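Local structure of esterase LipW (Mycobacterium marinum, 3QH4) at residues 106-111 and 117-122; 145-150 and 158-163; 251-256 and 304-309; 284-289 and 295-300. The protein probably hydrolyses ester bonds, as an esterase of the alpha/beta hydrolase fold. One frame throughout, in Å; residues are numbered along the deposited sequence.

Contact 1: residues 106-111 and 117-122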
# COMPACT_ATOMS: atom_id res chain seq x y z
N ARG A 106 7.32 3.26 -8.80
CA ARG A 106 6.90 4.60 -9.23
C ARG A 106 6.28 5.36 -8.05
O ARG A 106 6.61 6.52 -7.82
CB ARG A 106 5.92 4.53 -10.40
CG ARG A 106 5.46 5.91 -10.90
CD ARG A 106 6.60 6.76 -11.46
NE ARG A 106 6.08 8.00 -12.08
CZ ARG A 106 5.63 8.09 -13.33
NH1 ARG A 106 5.57 7.01 -14.13
NH2 ARG A 106 5.19 9.27 -13.77
N GLN A 107 5.36 4.71 -7.33
CA GLN A 107 4.73 5.34 -6.18
C GLN A 107 5.78 5.83 -5.17
O GLN A 107 5.64 6.94 -4.63
CB GLN A 107 3.74 4.35 -5.54
CG GLN A 107 3.18 4.70 -4.11
CD GLN A 107 2.15 5.85 -4.13
OE1 GLN A 107 0.94 5.61 -4.07
NE2 GLN A 107 2.63 7.09 -4.18
N CYS A 108 6.80 5.01 -4.92
CA CYS A 108 7.84 5.35 -3.94
C CYS A 108 8.63 6.56 -4.42
O CYS A 108 8.93 7.45 -3.61
CB CYS A 108 8.77 4.15 -3.66
SG CYS A 108 7.94 2.86 -2.69
N LEU A 109 8.96 6.59 -5.71
CA LEU A 109 9.72 7.70 -6.27
C LEU A 109 8.93 9.00 -6.12
O LEU A 109 9.48 10.07 -5.81
CB LEU A 109 10.06 7.48 -7.75
CG LEU A 109 11.08 6.35 -7.99
CD1 LEU A 109 11.01 5.98 -9.46
CD2 LEU A 109 12.52 6.74 -7.56
N GLU A 110 7.62 8.89 -6.37
CA GLU A 110 6.74 10.06 -6.30
C GLU A 110 6.64 10.57 -4.88
O GLU A 110 6.75 11.78 -4.65
CB GLU A 110 5.37 9.79 -6.92
CG GLU A 110 5.42 9.43 -8.43
CD GLU A 110 5.87 10.57 -9.34
OE1 GLU A 110 5.80 11.75 -8.95
OE2 GLU A 110 6.30 10.25 -10.46
N LEU A 111 6.47 9.66 -3.91
CA LEU A 111 6.41 10.08 -2.50
C LEU A 111 7.70 10.76 -2.06
O LEU A 111 7.67 11.85 -1.48
CB LEU A 111 6.14 8.88 -1.59
CG LEU A 111 4.77 8.22 -1.69
CD1 LEU A 111 4.68 7.03 -0.72
CD2 LEU A 111 3.65 9.23 -1.38
N CYS A 117 11.49 13.54 1.21
CA CYS A 117 11.74 12.61 2.29
C CYS A 117 12.46 11.38 1.77
O CYS A 117 12.76 11.25 0.57
CB CYS A 117 10.41 12.18 2.97
SG CYS A 117 9.32 11.15 1.88
N ALA A 118 12.75 10.49 2.71
CA ALA A 118 13.24 9.15 2.40
C ALA A 118 12.06 8.17 2.50
O ALA A 118 11.10 8.38 3.27
CB ALA A 118 14.34 8.73 3.39
N VAL A 119 12.12 7.13 1.68
CA VAL A 119 11.12 6.06 1.74
C VAL A 119 11.90 4.75 1.85
O VAL A 119 12.87 4.51 1.11
CB VAL A 119 10.25 6.06 0.47
CG1 VAL A 119 9.24 4.88 0.48
CG2 VAL A 119 9.47 7.40 0.31
N VAL A 120 11.47 3.89 2.76
CA VAL A 120 12.05 2.53 2.85
C VAL A 120 10.92 1.57 2.50
O VAL A 120 9.95 1.44 3.26
CB VAL A 120 12.64 2.25 4.24
CG1 VAL A 120 13.23 0.84 4.36
CG2 VAL A 120 13.74 3.29 4.56
N SER A 121 11.08 0.90 1.35
CA SER A 121 10.05 0.00 0.84
C SER A 121 10.39 -1.43 1.26
O SER A 121 11.55 -1.88 1.07
CB SER A 121 9.96 0.13 -0.69
OG SER A 121 9.05 -0.81 -1.22
N VAL A 122 9.39 -2.14 1.79
CA VAL A 122 9.58 -3.47 2.40
C VAL A 122 9.29 -4.60 1.40
O VAL A 122 8.18 -4.66 0.84
CB VAL A 122 8.65 -3.66 3.63
CG1 VAL A 122 8.89 -5.05 4.30
CG2 VAL A 122 8.82 -2.57 4.64
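With SG lying anti to its carbonyl carbon (chi1 -72°), C108 reaches from the helix into the groove between V119 and S121, while V119 sets CG1 anti to its backbone N (chi1 177°) and turns both methyls to the helix, CG1 to the sulfur of C108 and CG2 to the CB of L111. The sulfur is shared: it lies 3.9 Å from S121 CB and 4.0 Å from V119 CG1. The other V119 methyl meets the next helical turn, with CG2 4.1 Å from L111 CB. C108 and S121 are small and V119 is branched at CB, while L111 meets V119 through its CB, which suits an approach of 8.4 Å between the axes of helix 106-111 and strand 118-122, the two running nearly antiparallel at 158°. At the start of the strand segment the SG of C117 comes 3.8 Å from L111 O. The contact is buried and rests on apolar packing. On another side of the helix, R106 NE bonds to E110 OE2 at 2.8 Å and almost straight, the oxygen using its anti lone pair and lying in the guanidinium plane. E110 OE1 is paired with R113 and R114, so its carboxylate is gripped by three arginines. Helix 105-115 and strand 118-122 form the second half of a beta-alpha-beta unit that begins with strand 85-91, the crossover from which alpha/beta hydrolase sheets are built.

Contact 2: residues 145-150 and 158-163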
# COMPACT_ATOMS: atom_id res chain seq x y z
N TRP A 145 14.28 -1.45 12.41
CA TRP A 145 15.61 -1.25 11.85
C TRP A 145 15.82 0.20 11.39
O TRP A 145 16.89 0.79 11.62
CB TRP A 145 15.79 -2.24 10.70
CG TRP A 145 17.05 -2.14 9.91
CD1 TRP A 145 18.23 -2.78 10.17
CD2 TRP A 145 17.24 -1.43 8.68
NE1 TRP A 145 19.15 -2.50 9.18
CE2 TRP A 145 18.56 -1.69 8.25
CE3 TRP A 145 16.41 -0.62 7.88
CZ2 TRP A 145 19.09 -1.15 7.08
CZ3 TRP A 145 16.92 -0.10 6.72
CH2 TRP A 145 18.25 -0.36 6.32
N VAL A 146 14.79 0.79 10.79
CA VAL A 146 14.82 2.18 10.36
C VAL A 146 15.08 3.08 11.55
O VAL A 146 15.93 3.97 11.49
CB VAL A 146 13.49 2.56 9.63
CG1 VAL A 146 13.32 4.05 9.51
CG2 VAL A 146 13.46 1.86 8.27
N VAL A 147 14.37 2.84 12.65
CA VAL A 147 14.49 3.69 13.81
C VAL A 147 15.81 3.39 14.53
O VAL A 147 16.54 4.32 14.90
CB VAL A 147 13.27 3.52 14.74
CG1 VAL A 147 13.48 4.24 16.08
CG2 VAL A 147 11.99 4.02 14.04
N GLY A 148 16.15 2.11 14.68
CA GLY A 148 17.34 1.72 15.46
C GLY A 148 18.61 2.20 14.78
O GLY A 148 19.64 2.46 15.45
N ASN A 149 18.55 2.34 13.46
CA ASN A 149 19.73 2.72 12.69
C ASN A 149 19.59 4.09 12.05
O ASN A 149 20.30 4.40 11.08
CB ASN A 149 20.00 1.66 11.62
CG ASN A 149 20.34 0.32 12.22
OD1 ASN A 149 19.49 -0.59 12.29
ND2 ASN A 149 21.57 0.18 12.70
N ALA A 150 18.69 4.91 12.59
CA ALA A 150 18.35 6.19 11.94
C ALA A 150 19.56 7.12 11.74
O ALA A 150 19.68 7.80 10.71
CB ALA A 150 17.24 6.90 12.71
N ARG A 158 12.22 11.07 14.60
CA ARG A 158 11.10 11.85 15.13
C ARG A 158 10.06 12.20 14.06
O ARG A 158 8.98 12.73 14.39
CB ARG A 158 11.59 13.13 15.81
N ARG A 159 10.39 11.91 12.80
CA ARG A 159 9.45 12.19 11.69
C ARG A 159 9.30 10.92 10.86
O ARG A 159 9.78 10.83 9.72
CB ARG A 159 9.89 13.41 10.85
CG ARG A 159 9.70 14.71 11.59
CD ARG A 159 10.13 15.89 10.71
NE ARG A 159 11.57 15.89 10.52
CZ ARG A 159 12.20 16.56 9.58
NH1 ARG A 159 11.51 17.29 8.70
NH2 ARG A 159 13.54 16.49 9.51
N LEU A 160 8.66 9.93 11.48
CA LEU A 160 8.45 8.63 10.84
C LEU A 160 6.98 8.47 10.47
O LEU A 160 6.09 8.64 11.32
CB LEU A 160 8.88 7.50 11.77
CG LEU A 160 8.47 6.07 11.39
CD1 LEU A 160 9.31 5.59 10.25
CD2 LEU A 160 8.69 5.14 12.64
N ALA A 161 6.76 8.15 9.19
CA ALA A 161 5.42 7.88 8.67
C ALA A 161 5.40 6.45 8.14
O ALA A 161 6.45 5.84 7.87
CB ALA A 161 5.08 8.87 7.54
N VAL A 162 4.19 5.91 8.00
CA VAL A 162 4.00 4.59 7.41
C VAL A 162 3.02 4.77 6.24
O VAL A 162 2.20 5.69 6.25
CB VAL A 162 3.48 3.56 8.45
CG1 VAL A 162 4.53 3.32 9.58
CG2 VAL A 162 2.14 3.99 9.08
N ALA A 163 3.15 3.93 5.21
CA ALA A 163 2.37 4.12 4.02
C ALA A 163 2.25 2.80 3.30
O ALA A 163 3.10 1.90 3.46
CB ALA A 163 3.05 5.16 3.08
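V147 and L160 meet with their side chains crossed at about a right angle, the CG2 methyl of the valine set 3.8 Å from CD2 of the leucine. The leucine is the longer partner and leaves the strand toward the helix; its CG is anti to the backbone N (chi1 168°), which carries the forked end out to the last turn of helix 134-148. There the two methyls part company, CD2 going to V147 and CD1 to V146, whose CG1 stands 4.4 Å away in a looser touch. One leucine thus serves two successive helical residues. Branching at CB gives each valine a short, stiff surface for a methyl to rest on, while the leucine's extra carbon spans the gap: even the nearest CA atoms, those of V147 and L160, are 8.3 Å apart. The interface is small and apolar.

Around it, P185 also lies against V147, and L160 is flanked by V187 and by V87 of strand 85-91. Strand 160-165 runs parallel between strands 85-91 and 189-193, so the end of helix 134-148 packs at the beginning of a central strand, just before the chain passes through helix 150-153 and the short strand 155-156.

Contact 3: residues 251-256 and 304-309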
# COMPACT_ATOMS: atom_id res chain seq x y z
N LEU A 251 -3.96 10.09 5.69
CA LEU A 251 -4.48 10.37 4.35
C LEU A 251 -4.96 9.03 3.83
O LEU A 251 -4.20 8.06 3.81
CB LEU A 251 -3.42 10.92 3.40
CG LEU A 251 -3.88 10.98 1.94
CD1 LEU A 251 -5.02 12.04 1.72
CD2 LEU A 251 -2.67 11.31 1.04
N ILE A 252 -6.22 8.99 3.41
CA ILE A 252 -6.78 7.74 2.87
C ILE A 252 -7.48 8.04 1.55
O ILE A 252 -8.32 8.94 1.47
CB ILE A 252 -7.67 7.03 3.95
CG1 ILE A 252 -8.24 5.71 3.40
CG2 ILE A 252 -8.82 7.93 4.44
CD1 ILE A 252 -8.97 4.85 4.51
N THR A 253 -7.16 7.25 0.52
CA THR A 253 -7.62 7.57 -0.82
C THR A 253 -8.17 6.31 -1.50
O THR A 253 -7.79 5.18 -1.12
CB THR A 253 -6.43 8.12 -1.66
OG1 THR A 253 -5.30 7.23 -1.55
CG2 THR A 253 -6.02 9.52 -1.18
N CYS A 254 -9.08 6.47 -2.47
CA CYS A 254 -9.56 5.31 -3.22
C CYS A 254 -10.30 5.76 -4.46
O CYS A 254 -10.94 6.81 -4.44
CB CYS A 254 -10.52 4.50 -2.33
SG CYS A 254 -10.76 2.80 -2.91
N GLY A 255 -10.20 4.98 -5.55
CA GLY A 255 -11.05 5.21 -6.74
C GLY A 255 -12.46 4.76 -6.42
O GLY A 255 -12.66 3.90 -5.57
N GLU A 256 -13.46 5.33 -7.10
CA GLU A 256 -14.85 4.99 -6.77
C GLU A 256 -15.28 3.66 -7.35
O GLU A 256 -16.24 3.05 -6.84
CB GLU A 256 -15.83 6.09 -7.22
CG GLU A 256 -15.89 6.25 -8.72
CD GLU A 256 -17.02 7.16 -9.21
OE1 GLU A 256 -17.99 7.36 -8.45
OE2 GLU A 256 -16.93 7.65 -10.36
N PHE A 304 -0.75 11.60 -6.73
CA PHE A 304 0.65 11.77 -6.30
C PHE A 304 0.86 13.14 -5.63
O PHE A 304 1.55 13.25 -4.63
CB PHE A 304 1.63 11.60 -7.47
CG PHE A 304 1.60 10.22 -8.13
CD1 PHE A 304 1.38 9.05 -7.38
CD2 PHE A 304 1.82 10.10 -9.49
CE1 PHE A 304 1.37 7.79 -8.02
CE2 PHE A 304 1.81 8.86 -10.14
CZ PHE A 304 1.61 7.69 -9.39
N ALA A 305 0.25 14.18 -6.19
CA ALA A 305 0.46 15.54 -5.67
C ALA A 305 -0.17 15.62 -4.29
O ALA A 305 0.41 16.24 -3.38
CB ALA A 305 -0.13 16.56 -6.63
N MET A 306 -1.35 14.99 -4.14
CA MET A 306 -2.09 15.01 -2.89
C MET A 306 -1.32 14.30 -1.79
O MET A 306 -1.23 14.77 -0.65
CB MET A 306 -3.47 14.37 -3.10
CG MET A 306 -4.36 14.40 -1.88
SD MET A 306 -5.93 13.57 -2.19
CE MET A 306 -6.54 14.57 -3.55
N GLN A 307 -0.76 13.15 -2.14
CA GLN A 307 0.05 12.37 -1.22
C GLN A 307 1.28 13.15 -0.81
O GLN A 307 1.64 13.16 0.36
CB GLN A 307 0.49 11.07 -1.88
CG GLN A 307 -0.65 10.10 -2.17
CD GLN A 307 -0.16 8.93 -3.02
OE1 GLN A 307 0.67 9.12 -3.92
NE2 GLN A 307 -0.68 7.73 -2.77
N GLY A 308 1.93 13.80 -1.78
CA GLY A 308 3.14 14.58 -1.50
C GLY A 308 2.87 15.71 -0.52
O GLY A 308 3.63 15.92 0.42
N HIS A 309 1.75 16.39 -0.72
CA HIS A 309 1.42 17.54 0.12
C HIS A 309 1.06 17.08 1.53
O HIS A 309 1.39 17.75 2.49
CB HIS A 309 0.31 18.37 -0.53
CG HIS A 309 0.79 19.25 -1.65
ND1 HIS A 309 1.85 20.13 -1.50
CD2 HIS A 309 0.38 19.38 -2.93
CE1 HIS A 309 2.06 20.77 -2.64
NE2 HIS A 309 1.19 20.32 -3.53
O HOH W 1 -2.83 7.86 -0.47
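L251 touches Q307 with its CD2 methyl, 3.7 Å from Q307 CA and 4.0 Å from Q307 CG, the two side chains crossing at about a right angle. A leucine suits this place because one branch can lie against the helix backbone while the other, CD1, turns to the sulfur of M306 at 4.3 Å. Two residues along the strand, T253 offers CG2 to the same sulfur at 4.2 Å, the methionine and threonine sliding past each other in opposite directions. M306 reaches this far because its chain is extended to the sulfur and bends there (chi3 -60°), and SD therefore serves both strand residues.

The polar ends form the next shell. A water joins T253 OG1, at 2.8 Å, to Q307 NE2, at 3.2 Å, where the water accepts. T253 OG1 is also bonded to ND1 of H193, and Q307 OE1 accepts from NE2 of Q107, so the threonine hydroxyl and the amide each have two polar partners. Q307 OE1 further lies in the plane of the F304 ring, at its edge.

Strand 250-255 runs between strands 189-193 and 278-283, and the helix part 304-309 runs nearly antiparallel to the strand part 251-255 (171°). L111 of helix 105-115 borders Q307, while helix 261-273 covers I252 and C254.

Contact 4: residues 284-289 and 295-300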
# COMPACT_ATOMS: atom_id res chain seq x y z
N PRO A 284 -13.07 10.00 -8.84
CA PRO A 284 -14.18 9.58 -9.73
C PRO A 284 -13.64 8.81 -10.96
O PRO A 284 -12.50 9.03 -11.37
CB PRO A 284 -14.80 10.93 -10.15
CG PRO A 284 -13.64 11.91 -10.15
CD PRO A 284 -12.73 11.43 -8.99
N ARG A 285 -14.46 7.90 -11.50
CA ARG A 285 -14.19 7.22 -12.79
C ARG A 285 -12.86 6.44 -12.81
O ARG A 285 -12.24 6.28 -13.85
CB ARG A 285 -14.29 8.22 -13.94
CG ARG A 285 -15.52 9.12 -13.88
CD ARG A 285 -15.61 10.02 -15.12
NE ARG A 285 -16.07 9.29 -16.29
CZ ARG A 285 -15.88 9.67 -17.55
NH1 ARG A 285 -15.16 10.76 -17.85
NH2 ARG A 285 -16.39 8.95 -18.53
N ALA A 286 -12.47 5.92 -11.64
CA ALA A 286 -11.21 5.23 -11.45
C ALA A 286 -11.41 3.89 -10.73
O ALA A 286 -12.12 3.81 -9.73
CB ALA A 286 -10.23 6.13 -10.63
N CYS A 287 -10.75 2.85 -11.25
CA CYS A 287 -10.77 1.49 -10.67
C CYS A 287 -9.58 1.27 -9.77
O CYS A 287 -8.66 2.09 -9.73
CB CYS A 287 -10.78 0.45 -11.81
SG CYS A 287 -9.26 0.47 -12.83
N HIS A 288 -9.58 0.17 -9.01
CA HIS A 288 -8.39 -0.16 -8.23
C HIS A 288 -7.14 -0.20 -9.10
O HIS A 288 -7.16 -0.77 -10.20
CB HIS A 288 -8.57 -1.53 -7.59
CG HIS A 288 -7.67 -1.76 -6.42
ND1 HIS A 288 -7.90 -1.17 -5.20
CD2 HIS A 288 -6.55 -2.52 -6.27
CE1 HIS A 288 -6.97 -1.56 -4.33
NE2 HIS A 288 -6.15 -2.40 -4.96
N GLY A 289 -6.08 0.40 -8.62
CA GLY A 289 -4.79 0.34 -9.29
C GLY A 289 -4.67 1.40 -10.37
O GLY A 289 -3.74 1.31 -11.18
N PRO A 295 0.11 5.97 -14.87
CA PRO A 295 0.70 6.92 -13.91
C PRO A 295 0.81 8.35 -14.43
O PRO A 295 0.93 9.29 -13.63
CB PRO A 295 2.09 6.35 -13.62
CG PRO A 295 2.32 5.29 -14.61
CD PRO A 295 1.01 4.85 -15.20
N GLU A 296 0.71 8.55 -15.75
CA GLU A 296 0.77 9.92 -16.29
C GLU A 296 -0.60 10.62 -16.39
O GLU A 296 -0.69 11.79 -16.72
CB GLU A 296 1.45 9.94 -17.67
CG GLU A 296 2.57 8.97 -17.88
CD GLU A 296 3.71 9.11 -16.90
OE1 GLU A 296 3.89 10.20 -16.32
OE2 GLU A 296 4.43 8.11 -16.74
N TRP A 297 -1.66 9.88 -16.12
CA TRP A 297 -2.98 10.42 -16.24
C TRP A 297 -3.16 11.55 -15.23
O TRP A 297 -2.64 11.49 -14.13
CB TRP A 297 -3.97 9.28 -15.95
CG TRP A 297 -5.45 9.60 -15.98
CD1 TRP A 297 -6.10 10.48 -16.81
CD2 TRP A 297 -6.45 8.93 -15.23
NE1 TRP A 297 -7.45 10.46 -16.53
CE2 TRP A 297 -7.69 9.50 -15.58
CE3 TRP A 297 -6.41 7.94 -14.22
CZ2 TRP A 297 -8.90 9.11 -14.99
CZ3 TRP A 297 -7.60 7.54 -13.63
CH2 TRP A 297 -8.84 8.14 -14.02
N THR A 298 -3.88 12.60 -15.61
CA THR A 298 -4.10 13.74 -14.70
C THR A 298 -4.62 13.25 -13.33
O THR A 298 -4.23 13.77 -12.30
CB THR A 298 -5.05 14.79 -15.30
OG1 THR A 298 -6.17 14.13 -15.93
CG2 THR A 298 -4.32 15.62 -16.33
N THR A 299 -5.50 12.26 -13.31
CA THR A 299 -6.04 11.78 -12.04
C THR A 299 -4.98 11.12 -11.16
O THR A 299 -4.94 11.37 -9.94
CB THR A 299 -7.27 10.86 -12.26
OG1 THR A 299 -8.32 11.63 -12.85
CG2 THR A 299 -7.77 10.28 -10.95
N SER A 300 -4.14 10.30 -11.78
CA SER A 300 -3.00 9.69 -11.09
C SER A 300 -2.05 10.75 -10.59
O SER A 300 -1.55 10.67 -9.47
CB SER A 300 -2.27 8.71 -12.02
OG SER A 300 -3.22 7.74 -12.48
O HOH W 2 -10.88 10.90 -12.71
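This is a small contact between the turn that follows strand 278-283 and the start of helix 298-315, in which A286 and R285 meet the far end of the W297 ring. CH2 of the indole does the touching: A286 CB lies at the ring's edge, near its plane, at 4.2 Å, and the carbonyl oxygen of R285 approaches obliquely at 3.9 Å. The tryptophan extends this far because its CG is anti to the backbone N (chi1 179°); alanine suits the other side, since its lone methyl lets the broad ring come close. One face of the indole is covered by T299, whose CB stands 3.3 Å above the plane, offset toward the rim. A water adds a polar bridge, donating to P284 O at 2.8 Å and bonding to T299 OG1 at 2.7 Å.

H288, two residues beyond A286, is hydrogen-bonded through ND1 to D258 and through NE2 to S166, consistent with a Ser-His-Asp triad, so the contact borders the loop carrying the probable catalytic histidine. W297 also packs on L18 and L19 of helix 17-20 and on F290 of helix 290-293, placing the indole between the N-terminal region and the short helix that precedes helix 298-315.

In the fold
From the N terminus, contact 1 closes first, a short loop from helix 105-115 into strand 118-122. Contact 2 follows in series, joining the end of helix 134-148 to strand 160-165; the two touch where V120 packs on V146. Contact 3 closes a much longer loop, from strand 250-255 to helix 298-315, and contact 4 is nested inside it, bound to it by E256 OE2 and R285 N. Contacts 1 and 3 meet through helices 105-115 and 298-315, where E110 packs on F304, and R106 forms a salt bridge with E296 of contact 4. Contacts 1, 2 and 3 reach one sheet, while contacts 2 and 4 lie on opposite sides of the chain's centre, about 30 Å apart between centres.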